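Local coordinates for DUF1436 domain-containing protein (Neisseria meningitidis, PDB 2GKP) that is of unknown function but belongs to the CdiI family and is probably an immunity protein against a contact-dependent growth inhibition toxin, at residues Arg21-Gln26 against Leu45-Asp50; Ala14-Asn19 against Met112-Trp117. All coordinates share one frame; numbering follows the deposited sequence. Where two conformers were deposited one is given.

Interaction 1: residues Arg21-Gln26 against Leu45-Asp50; sequences RALIIQ and LPLDTD
L23 and L47 meet because both side chains leave the backbone with CG opposite the carbonyl carbon, at chi1 -43° and -62°, and then run on extended. Their arms cross at a slant, and L23 CD2 comes within 3.6 Å of L47 CD2. The same methyl of L47 reaches over the backbone of A22, with L47 CD2 at 3.5 Å from A22 C. The other branch of L23 turns to the chain before L47, where L23 CD1 lies 3.4 Å from P46 O. One leucine thus spreads its two methyls between a side chain and a carbonyl oxygen. The backbones are joined by two hydrogen bonds. L23 N gives to L45 O at 2.9 Å, nearly straight at 161°, and L45 N gives back to L23 O at 2.9 Å. L23 and L45 therefore form an antiparallel hydrogen-bonded pair, and their side chains stand on the same side of the sheet, with L23 CB 4.1 Å from L45 CB. I25, on that side too, adds a loose apolar touch through CG1 to L45 CD1.

After L45 the chain leaves the strand in a type I turn from P46 to T49. In the conformer of T49 given, T49 OG1 donates to P46 O at 2.6 Å. T49 N is a second, longer donor to that oxygen, from the same face of the carbonyl. In that conformer P46 O takes a short bond from the hydroxyl and a long one from the amide. D50 follows as N-cap of helix 51-63. The arrangement is the open end of a beta hairpin, strands 23-30 and 34-45, running through a type I turn into a capped helix.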
ATOM      1  N   ARG A  21      15.141  -3.271  -4.990  1.00 10.03           N
ATOM      2  CA  ARG A  21      15.347  -4.551  -4.275  1.00  9.56           C
ATOM      3  C   ARG A  21      14.082  -5.339  -3.996  1.00  9.24           C
ATOM      4  O   ARG A  21      14.178  -6.526  -3.755  1.00  9.98           O
ATOM      5  CB  ARG A  21      16.112  -4.354  -3.000  1.00  9.33           C
ATOM      6  CG  ARG A  21      17.554  -3.910  -3.246  1.00 10.32           C
ATOM      7  CD  ARG A  21      18.380  -3.891  -1.957  1.00 11.44           C
ATOM      8  NE  ARG A  21      19.634  -3.179  -2.267  1.00 12.63           N
ATOM      9  CZ  ARG A  21      20.485  -2.660  -1.382  1.00 11.43           C
ATOM     10  NH1 ARG A  21      20.315  -2.869  -0.082  1.00 12.10           N
ATOM     11  NH2 ARG A  21      21.505  -1.935  -1.840  1.00 14.47           N
ATOM     12  N   ALA A  22      12.907  -4.691  -3.975  1.00 10.63           N
ATOM     13  CA  ALA A  22      11.727  -5.395  -3.521  1.00  9.25           C
ATOM     14  C   ALA A  22      10.453  -4.722  -3.914  1.00 10.35           C
ATOM     15  O   ALA A  22      10.412  -3.498  -4.141  1.00 10.55           O
ATOM     16  CB  ALA A  22      11.750  -5.506  -1.989  1.00 10.06           C
ATOM     17  N   LEU A  23       9.400  -5.534  -3.927  1.00 11.07           N
ATOM     18  CA  LEU A  23       8.005  -5.060  -3.807  1.00 10.09           C
ATOM     19  C   LEU A  23       7.588  -5.129  -2.331  1.00  9.64           C
ATOM     20  O   LEU A  23       8.019  -6.044  -1.635  1.00 10.80           O
ATOM     21  CB  LEU A  23       7.051  -5.933  -4.636  1.00 11.13           C
ATOM     22  CG  LEU A  23       7.520  -6.316  -6.039  1.00 11.59           C
ATOM     23  CD1 LEU A  23       6.481  -7.216  -6.704  1.00 12.97           C
ATOM     24  CD2 LEU A  23       7.743  -5.056  -6.875  1.00 14.05           C
ATOM     25  N   ILE A  24       6.811  -4.147  -1.860  1.00 10.40           N
ATOM     26  CA  ILE A  24       6.472  -4.037  -0.446  1.00 11.21           C
ATOM     27  C   ILE A  24       4.976  -3.746  -0.396  1.00 11.06           C
ATOM     28  O   ILE A  24       4.524  -2.673  -0.784  1.00 11.82           O
ATOM     29  CB  ILE A  24       7.299  -2.921   0.237  1.00 11.34           C
ATOM     30  CG1 ILE A  24       8.806  -3.088  -0.057  1.00 13.76           C
ATOM     31  CG2 ILE A  24       6.997  -2.942   1.738  1.00 13.79           C
ATOM     32  CD1 ILE A  24       9.544  -1.812  -0.238  1.00 19.00           C
ATOM     33  N   ILE A  25       4.192  -4.732   0.055  1.00 11.43           N
ATOM     34  CA  ILE A  25       2.737  -4.616   0.031  1.00 12.15           C
ATOM     35  C   ILE A  25       2.279  -4.373   1.465  1.00 12.02           C
ATOM     36  O   ILE A  25       2.726  -5.039   2.412  1.00 13.22           O
ATOM     37  CB  ILE A  25       2.086  -5.902  -0.498  1.00 12.73           C
ATOM     38  CG1 ILE A  25       2.512  -6.207  -1.928  1.00 16.38           C
ATOM     39  CG2 ILE A  25       0.574  -5.804  -0.374  1.00 15.03           C
ATOM     40  CD1 ILE A  25       2.573  -5.105  -2.783  1.00 21.92           C
ATOM     41  N   GLN A  26       1.395  -3.399   1.633  1.00 11.85           N
ATOM     42  CA  GLN A  26       1.041  -2.969   2.968  1.00 12.39           C
ATOM     43  C   GLN A  26      -0.460  -2.729   3.113  1.00 11.73           C
ATOM     44  O   GLN A  26      -1.040  -1.982   2.329  1.00 12.70           O
ATOM     45  CB  GLN A  26       1.793  -1.634   3.220  1.00 13.35           C
ATOM     46  CG  GLN A  26       1.553  -0.940   4.544  1.00 15.36           C
ATOM     47  CD  GLN A  26       2.094  -1.768   5.679  1.00 16.82           C
ATOM     48  OE1 GLN A  26       3.278  -2.137   5.687  1.00 16.69           O
ATOM     49  NE2 GLN A  26       1.247  -2.052   6.639  1.00 16.41           N
ATOM     50  N   LEU A  45       8.308  -8.909  -1.365  1.00 11.74           N
ATOM     51  CA  LEU A  45       8.297  -9.870  -2.465  1.00 12.44           C
ATOM     52  C   LEU A  45       9.391  -9.546  -3.468  1.00 11.65           C
ATOM     53  O   LEU A  45       9.818  -8.410  -3.561  1.00 11.65           O
ATOM     54  CB  LEU A  45       6.973  -9.801  -3.259  1.00 12.65           C
ATOM     55  CG  LEU A  45       5.706 -10.265  -2.535  1.00 16.95           C
ATOM     56  CD1 LEU A  45       4.504  -9.954  -3.390  1.00 18.94           C
ATOM     57  CD2 LEU A  45       5.764 -11.778  -2.285  1.00 19.67           C
ATOM     58  N   PRO A  46       9.873 -10.562  -4.214  1.00 11.11           N
ATOM     59  CA  PRO A  46      10.805 -10.285  -5.318  1.00 11.66           C
ATOM     60  C   PRO A  46      10.143  -9.526  -6.454  1.00 12.20           C
ATOM     61  O   PRO A  46       8.920  -9.576  -6.628  1.00 12.09           O
ATOM     62  CB  PRO A  46      11.264 -11.673  -5.778  1.00 12.93           C
ATOM     63  CG  PRO A  46      10.065 -12.562  -5.378  1.00 12.38           C
ATOM     64  CD  PRO A  46       9.551 -11.992  -4.059  1.00 12.50           C
ATOM     65  N   LEU A  47      10.955  -8.839  -7.240  1.00 11.82           N
ATOM     66  CA  LEU A  47      10.386  -7.923  -8.257  1.00 11.62           C
ATOM     67  C   LEU A  47       9.625  -8.610  -9.371  1.00 12.26           C
ATOM     68  O   LEU A  47       8.731  -8.011  -9.954  1.00 13.47           O
ATOM     69  CB  LEU A  47      11.488  -7.075  -8.860  1.00 11.58           C
ATOM     70  CG  LEU A  47      12.253  -6.147  -7.941  1.00 10.75           C
ATOM     71  CD1 LEU A  47      13.283  -5.350  -8.731  1.00 12.28           C
ATOM     72  CD2 LEU A  47      11.309  -5.220  -7.252  1.00 11.83           C
ATOM     73  N   ASP A  48       9.985  -9.834  -9.675  1.00 12.50           N
ATOM     74  CA  ASP A  48       9.303 -10.582 -10.746  1.00 13.22           C
ATOM     75  C   ASP A  48       8.371 -11.641 -10.208  1.00 15.21           C
ATOM     76  O   ASP A  48       8.112 -12.654 -10.880  1.00 16.06           O
ATOM     77  CB  ASP A  48      10.310 -11.149 -11.762  1.00 15.20           C
ATOM     78  CG  ASP A  48      11.273 -12.119 -11.144  1.00 15.90           C
ATOM     79  OD1 ASP A  48      11.337 -12.233  -9.915  1.00 15.55           O
ATOM     80  OD2 ASP A  48      12.002 -12.787 -11.906  1.00 19.31           O
ATOM     81  N   THR A  49       7.818 -11.376  -9.029  1.00 15.28           N
ATOM     82  CA  THR A  49       6.773 -12.217  -8.465  0.60 16.31           C
ATOM     83  C   THR A  49       5.695 -12.427  -9.501  1.00 17.05           C
ATOM     84  O   THR A  49       5.355 -11.499 -10.222  1.00 16.79           O
ATOM     85  CB  THR A  49       6.154 -11.521  -7.268  0.60 16.14           C
ATOM     86  OG1 THR A  49       7.141 -11.390  -6.275  0.60 16.69           O
ATOM     87  CG2 THR A  49       5.046 -12.369  -6.669  0.60 16.49           C
ATOM     88  N   ASP A  50       5.149 -13.640  -9.552  1.00 18.64           N
ATOM     89  CA  ASP A  50       4.123 -13.888 -10.524  1.00 19.81           C
ATOM     90  C   ASP A  50       2.854 -13.104 -10.217  1.00 19.14           C
ATOM     91  O   ASP A  50       2.610 -12.715  -9.064  1.00 19.84           O
ATOM     92  CB  ASP A  50       3.843 -15.380 -10.630  1.00 21.22           C
ATOM     93  CG  ASP A  50       3.108 -15.895  -9.468  1.00 25.61           C
ATOM     94  OD1 ASP A  50       3.731 -16.277  -8.454  1.00 29.01           O
ATOM     95  OD2 ASP A  50       1.867 -15.953  -9.597  1.00 28.24           O
TER

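Interaction 2: residues Ala14-Asn19 against Met112-Trp117; sequences AGYKAN and MSVDIW. With EDO (1,2-ethanediol), chain C.
Strands 14-18 and 112-117 run antiparallel at 162°, with axes 4.6 Å apart, and are tied by paired hydrogen bonds at A14-I116, Y16-V114 and A18-M112. The bonds are regular; Y16 N reaches V114 O at 2.8 Å. The side chains of these pairs share one face. In the conformer given, Y16 swings its ring away from its own N, at chi1 169°, and lies beside V114, both pointing the same way. V114 CB sits at the ring edge, 4.0 Å from Y16 CD2. I116 CD1 packs against the base of the tyrosine, 3.9 Å from Y16 CB.

The other face is polar. K17 runs extended and bends at its end, which places K17 NZ 2.9 Å from S113 OG. An ethanediol, probably from the crystallisation liquor, lies beyond: its O2 lies 2.7 Å from S113 OG and, in the D115 conformer given, donates to D115 OD1. K17 also makes a cation-pi contact with W136.

Strand 11-18 is held between strands 112-119 and 23-30. On the Y16 face, helix 51-63 covers A14, Y16 and I116, while L163 and L159 of helix 152-164 touch Y16, A18, M112 and I116.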
ATOM      1  N   ALA A  14      -4.938  -0.289   0.574  1.00 11.35           N
ATOM      2  CA  ALA A  14      -3.629  -0.920   0.673  1.00 11.05           C
ATOM      3  C   ALA A  14      -2.649  -0.175  -0.180  1.00 10.45           C
ATOM      4  O   ALA A  14      -3.022   0.642  -1.005  1.00 11.63           O
ATOM      5  CB  ALA A  14      -3.661  -2.432   0.242  1.00 11.66           C
ATOM      6  N   GLY A  15      -1.365  -0.455   0.041  1.00 11.49           N
ATOM      7  CA  GLY A  15      -0.320   0.162  -0.752  1.00 11.99           C
ATOM      8  C   GLY A  15       0.635  -0.873  -1.339  1.00 11.20           C
ATOM      9  O   GLY A  15       0.804  -1.966  -0.783  1.00 11.28           O
ATOM     10  N   TYR A  16       1.268  -0.481  -2.435  1.00 11.14           N
ATOM     11  CA  TYR A  16       2.174  -1.352  -3.187  0.50 12.77           C
ATOM     12  C   TYR A  16       3.335  -0.468  -3.586  1.00 12.18           C
ATOM     13  O   TYR A  16       3.212   0.379  -4.487  1.00 13.78           O
ATOM     14  CB  TYR A  16       1.444  -1.954  -4.413  0.50 13.43           C
ATOM     15  CG  TYR A  16       2.305  -2.669  -5.438  0.50 14.01           C
ATOM     16  CD1 TYR A  16       3.124  -3.733  -5.083  0.50 15.29           C
ATOM     17  CD2 TYR A  16       2.242  -2.321  -6.783  0.50 11.30           C
ATOM     18  CE1 TYR A  16       3.891  -4.413  -6.055  0.50 16.69           C
ATOM     19  CE2 TYR A  16       3.017  -2.981  -7.757  0.50 14.04           C
ATOM     20  CZ  TYR A  16       3.837  -4.017  -7.378  0.50 15.38           C
ATOM     21  OH  TYR A  16       4.582  -4.681  -8.336  0.50 17.23           O
ATOM     22  N   LYS A  17       4.450  -0.629  -2.866  1.00 11.62           N
ATOM     23  CA  LYS A  17       5.677   0.138  -3.138  1.00 12.46           C
ATOM     24  C   LYS A  17       6.740  -0.741  -3.766  1.00 11.21           C
ATOM     25  O   LYS A  17       6.716  -1.960  -3.582  1.00 12.73           O
ATOM     26  CB  LYS A  17       6.224   0.772  -1.859  1.00 11.71           C
ATOM     27  CG  LYS A  17       5.425   2.003  -1.469  1.00 13.79           C
ATOM     28  CD  LYS A  17       5.784   2.489  -0.093  1.00 13.81           C
ATOM     29  CE  LYS A  17       5.249   3.914   0.165  1.00 14.64           C
ATOM     30  NZ  LYS A  17       3.758   3.957   0.023  1.00 16.12           N
ATOM     31  N   ALA A  18       7.667  -0.141  -4.527  1.00 10.87           N
ATOM     32  CA  ALA A  18       8.682  -0.947  -5.226  1.00 10.63           C
ATOM     33  C   ALA A  18       9.914  -0.147  -5.396  1.00 10.93           C
ATOM     34  O   ALA A  18       9.841   0.993  -5.858  1.00 12.45           O
ATOM     35  CB  ALA A  18       8.179  -1.374  -6.616  1.00 12.33           C
ATOM     36  N   ASN A  19      11.054  -0.753  -5.084  1.00 11.02           N
ATOM     37  CA  ASN A  19      12.341  -0.131  -5.401  1.00 10.50           C
ATOM     38  C   ASN A  19      13.220  -1.146  -6.106  1.00 10.35           C
ATOM     39  O   ASN A  19      12.705  -2.163  -6.598  1.00 11.78           O
ATOM     40  CB  ASN A  19      12.974   0.559  -4.155  1.00 10.44           C
ATOM     41  CG  ASN A  19      13.445  -0.413  -3.069  1.00 11.14           C
ATOM     42  OD1 ASN A  19      13.859   0.018  -1.948  1.00 15.25           O
ATOM     43  ND2 ASN A  19      13.441  -1.701  -3.386  1.00  9.38           N
HETATM   44  N   MSE A 112       8.998   3.669  -5.818  1.00 10.38           N
HETATM   45  CA  MSE A 112       7.723   4.078  -6.392  0.50 11.16           C
HETATM   46  C   MSE A 112       6.578   3.603  -5.506  1.00 11.27           C
HETATM   47  O   MSE A 112       6.754   2.678  -4.692  1.00 11.66           O
HETATM   48  CB  MSE A 112       7.595   3.481  -7.809  0.50 11.50           C
HETATM   49  CG  MSE A 112       8.804   3.797  -8.704  0.50 11.71           C
HETATM   50 SE   MSE A 112       8.867   5.728  -9.101  0.40 13.97          SE
HETATM   51  CE  MSE A 112       9.704   5.768 -10.797  0.50 11.74           C
ATOM     52  N   SER A 113       5.399   4.203  -5.685  1.00 10.29           N
ATOM     53  CA  SER A 113       4.265   3.874  -4.814  1.00 10.51           C
ATOM     54  C   SER A 113       2.927   3.865  -5.563  1.00 10.17           C
ATOM     55  O   SER A 113       2.608   4.811  -6.267  1.00 10.87           O
ATOM     56  CB  SER A 113       4.158   4.939  -3.718  1.00 10.67           C
ATOM     57  OG  SER A 113       3.219   4.503  -2.733  1.00 13.18           O
ATOM     58  N   VAL A 114       2.157   2.789  -5.363  1.00  9.86           N
ATOM     59  CA  VAL A 114       0.825   2.650  -5.920  1.00 10.49           C
ATOM     60  C   VAL A 114      -0.113   2.491  -4.739  1.00 11.27           C
ATOM     61  O   VAL A 114       0.216   1.781  -3.786  1.00 12.63           O
ATOM     62  CB  VAL A 114       0.803   1.373  -6.835  1.00 10.16           C
ATOM     63  CG1 VAL A 114      -0.613   0.927  -7.154  1.00 11.86           C
ATOM     64  CG2 VAL A 114       1.580   1.554  -8.133  1.00 11.14           C
ATOM     65  N   ASP A 115      -1.285   3.122  -4.800  1.00 11.56           N
ATOM     66  CA  ASP A 115      -2.339   2.977  -3.780  0.50 11.63           C
ATOM     67  C   ASP A 115      -3.474   2.135  -4.339  1.00 11.70           C
ATOM     68  O   ASP A 115      -3.750   2.225  -5.518  1.00 12.27           O
ATOM     69  CB  ASP A 115      -2.929   4.345  -3.362  0.50 12.17           C
ATOM     70  CG  ASP A 115      -1.946   5.228  -2.605  0.50 13.61           C
ATOM     71  OD1 ASP A 115      -0.835   4.786  -2.231  0.50 14.59           O
ATOM     72  OD2 ASP A 115      -2.327   6.395  -2.351  0.50 15.44           O
ATOM     73  N   ILE A 116      -4.132   1.361  -3.491  1.00 10.97           N
ATOM     74  CA  ILE A 116      -5.285   0.557  -3.975  1.00 11.77           C
ATOM     75  C   ILE A 116      -6.441   0.825  -3.044  1.00 10.76           C
ATOM     76  O   ILE A 116      -6.305   0.739  -1.803  1.00 11.42           O
ATOM     77  CB  ILE A 116      -4.981  -0.982  -3.969  1.00 10.95           C
ATOM     78  CG1 ILE A 116      -3.741  -1.278  -4.823  1.00 12.32           C
ATOM     79  CG2 ILE A 116      -6.168  -1.746  -4.522  1.00 13.00           C
ATOM     80  CD1 ILE A 116      -2.437  -1.397  -3.999  1.00 12.49           C
ATOM     81  N   TRP A 117      -7.582   1.182  -3.671  1.00 12.20           N
ATOM     82  CA  TRP A 117      -8.830   1.427  -2.947  1.00 11.88           C
ATOM     83  C   TRP A 117      -9.919   0.488  -3.473  1.00 11.18           C
ATOM     84  O   TRP A 117     -10.180   0.483  -4.660  1.00 11.24           O
ATOM     85  CB  TRP A 117      -9.248   2.885  -3.117  1.00 13.51           C
ATOM     86  CG  TRP A 117     -10.641   3.180  -2.594  1.00 13.90           C
ATOM     87  CD1 TRP A 117     -11.219   2.739  -1.429  1.00 14.77           C
ATOM     88  CD2 TRP A 117     -11.619   3.998  -3.241  1.00 16.01           C
ATOM     89  NE1 TRP A 117     -12.492   3.260  -1.301  1.00 14.67           N
ATOM     90  CE2 TRP A 117     -12.763   4.019  -2.409  1.00 15.63           C
ATOM     91  CE3 TRP A 117     -11.637   4.717  -4.450  1.00 17.82           C
ATOM     92  CZ2 TRP A 117     -13.908   4.748  -2.733  1.00 18.27           C
ATOM     93  CZ3 TRP A 117     -12.800   5.410  -4.794  1.00 16.94           C
ATOM     94  CH2 TRP A 117     -13.914   5.439  -3.920  1.00 17.13           C
TER
HETATM   95  C1  EDO C 402      -0.293   6.375  -5.271  1.00 27.26           C
HETATM   96  O1  EDO C 402      -1.333   7.288  -5.670  1.00 28.06           O
HETATM   97  C2  EDO C 402       0.517   7.017  -4.140  1.00 30.63           C
HETATM   98  O2  EDO C 402       1.071   6.101  -3.187  1.00 29.37           O

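Both contacts belong to one antiparallel sheet and meet through strands 11-18 and 23-30, where I24 N and K17 O, and Q26 O and G15 N, are probably hydrogen-bonded. Interaction 2 is the core contact, a long buried strand pair near the centre of the chain. Interaction 1 lies nearer the surface, with a single bridge and then a turn. Along the chain it is nested within the loop closed by interaction 2. Helix 51-63 packs on side chains of both. Interaction 1 combines one pair of backbone hydrogen bonds with leucine packing at the edge of the fold. Interaction 2 has three such pairs and, unlike interaction 1, a polar side-chain face.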